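Local coordinates for coelenterazine-binding protein with bound coelenterazine (Renilla muelleri, PDB 2HPS) that binds coelenterazine, the luciferin, and probably makes it available for oxidation by luciferase and oxygen only when calcium is bound, at residues K53-E56 with T57-F61. Residues are numbered along the deposited sequence; the frame is centred on the assembly and turned at random.
Sequences KAEE and TRQEF
With CG anti to the backbone N (chi1 -179°) and the chain bent at chi2 (64°), Glu55 swings its carboxylate forward along the helix, where Arg58, itself bent at chi3, and Gln59 receive it. One carboxylate thus serves an i+3 and an i+4 partner at once, the usual spacing for side chains that pair along one face of a helix. In one of its two conformers, Arg58 grips the carboxylate side-on in a salt bridge: NE gives a nearly straight hydrogen bond to Glu55 OE1 (2.9 Å), and NH2 reaches the syn lone pair of Glu55 OE2 at 2.7 Å. The two planes are turned 34° apart, so the fork is twisted rather than flat. Gln59 NE2 comes to the same OE2 from above the carboxylate plane, 2.9 Å away, giving that oxygen two donors. Were Glu55 an alanine, Arg58 NE and NH2 would probably lose their carboxylate and the Gln59 amide would be likely to turn more freely. Round the helix, Lys53 NZ forms a second i to i+3 salt bridge, with Glu56 OE1 (3.2 Å). In the same conformer, Arg58 NH1 forms a salt bridge to Glu37 of helix 33-47. Thr57 meets Ile106 of helix 102-111, and Phe61 touches both helices and the bound c2-hydroxy-coelenterazine. Helix 51-68, of the second EF-hand, packs against helix 33-47 of the first, the two hands being joined by antiparallel strands 30-32 and 75-77.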
loop_
_atom_site.group_PDB
_atom_site.type_symbol
_atom_site.label_atom_id
_atom_site.label_comp_id
_atom_site.label_asym_id
_atom_site.label_seq_id
_atom_site.Cartn_x
_atom_site.Cartn_y
_atom_site.Cartn_z
ATOM N N LYS A 53 -6.282 18.717 -0.145
ATOM C CA LYS A 53 -5.522 17.518 0.251
ATOM C C LYS A 53 -6.146 16.246 -0.318
ATOM O O LYS A 53 -5.431 15.349 -0.771
ATOM C CB LYS A 53 -5.384 17.416 1.773
ATOM C CG LYS A 53 -4.325 18.358 2.365
ATOM C CD LYS A 53 -2.936 18.091 1.763
ATOM C CE LYS A 53 -1.859 18.998 2.361
ATOM N NZ LYS A 53 -0.508 18.687 1.797
ATOM N N ALA A 54 -7.474 16.184 -0.313
ATOM C CA ALA A 54 -8.174 15.047 -0.918
ATOM C C ALA A 54 -7.820 14.912 -2.404
ATOM O O ALA A 54 -7.572 13.800 -2.884
ATOM C CB ALA A 54 -9.690 15.165 -0.709
ATOM N N GLU A 55 -7.758 16.037 -3.129
ATOM C CA GLU A 55 -7.428 15.986 -4.552
ATOM C C GLU A 55 -5.961 15.601 -4.774
ATOM O O GLU A 55 -5.653 14.869 -5.708
ATOM C CB GLU A 55 -7.777 17.304 -5.276
ATOM C CG GLU A 55 -7.473 17.315 -6.794
ATOM C CD GLU A 55 -8.297 16.306 -7.621
ATOM O OE1 GLU A 55 -9.201 15.620 -7.073
ATOM O OE2 GLU A 55 -8.037 16.203 -8.839
ATOM N N GLU A 56 -5.058 16.097 -3.923
ATOM C CA GLU A 56 -3.649 15.717 -4.016
ATOM C C GLU A 56 -3.507 14.190 -3.837
ATOM O O GLU A 56 -2.756 13.533 -4.565
ATOM C CB GLU A 56 -2.838 16.459 -2.954
ATOM C CG GLU A 56 -2.635 17.937 -3.255
ATOM C CD GLU A 56 -2.026 18.702 -2.086
ATOM O OE1 GLU A 56 -1.320 18.086 -1.250
ATOM O OE2 GLU A 56 -2.251 19.939 -2.003
ATOM N N THR A 57 -4.262 13.647 -2.890
ATOM C CA THR A 57 -4.284 12.190 -2.647
ATOM C C THR A 57 -4.809 11.456 -3.883
ATOM O O THR A 57 -4.167 10.517 -4.374
ATOM C CB THR A 57 -5.125 11.826 -1.405
ATOM O OG1 THR A 57 -4.642 12.569 -0.274
ATOM C CG2 THR A 57 -5.054 10.312 -1.099
ATOM N N ARG A 58 -5.944 11.907 -4.421
ATOM C CA ARG A 58 -6.453 11.331 -5.680
ATOM C C ARG A 58 -5.427 11.400 -6.829
ATOM O O ARG A 58 -5.215 10.424 -7.543
ATOM C CB ARG A 58 -7.787 11.987 -6.077
ATOM C CG ARG A 58 -8.686 11.089 -6.945
ATOM C CD ARG A 58 -9.960 11.821 -7.422
ATOM N NE ARG A 58 -9.647 13.016 -8.220
ATOM C CZ ARG A 58 -9.610 13.057 -9.549
ATOM N NH1 ARG A 58 -9.889 11.967 -10.272
ATOM N NH2 ARG A 58 -9.300 14.194 -10.165
ATOM N N GLN A 59 -4.793 12.560 -7.014
ATOM C CA GLN A 59 -3.835 12.730 -8.089
ATOM C C GLN A 59 -2.633 11.785 -7.942
ATOM O O GLN A 59 -2.138 11.257 -8.936
ATOM C CB GLN A 59 -3.390 14.193 -8.176
ATOM C CG GLN A 59 -4.479 15.102 -8.765
ATOM C CD GLN A 59 -4.854 14.736 -10.199
ATOM O OE1 GLN A 59 -4.001 14.350 -11.000
ATOM N NE2 GLN A 59 -6.144 14.851 -10.524
ATOM N N GLU A 60 -2.208 11.548 -6.702
ATOM C CA GLU A 60 -1.065 10.650 -6.496
ATOM C C GLU A 60 -1.488 9.228 -6.840
ATOM O O GLU A 60 -0.753 8.507 -7.530
ATOM C CB GLU A 60 -0.485 10.749 -5.077
ATOM C CG GLU A 60 0.753 9.842 -4.839
ATOM C CD GLU A 60 1.964 10.117 -5.770
ATOM O OE1 GLU A 60 2.006 11.118 -6.545
ATOM O OE2 GLU A 60 2.907 9.296 -5.737
ATOM N N PHE A 61 -2.683 8.836 -6.403
ATOM C CA PHE A 61 -3.208 7.530 -6.814
ATOM C C PHE A 61 -3.340 7.375 -8.329
ATOM O O PHE A 61 -3.052 6.314 -8.874
ATOM C CB PHE A 61 -4.519 7.194 -6.094
ATOM C CG PHE A 61 -4.305 6.548 -4.749
ATOM C CD1 PHE A 61 -3.777 7.284 -3.690
ATOM C CD2 PHE A 61 -4.603 5.199 -4.560
ATOM C CE1 PHE A 61 -3.548 6.673 -2.423
ATOM C CE2 PHE A 61 -4.376 4.581 -3.326
ATOM C CZ PHE A 61 -3.858 5.322 -2.250
#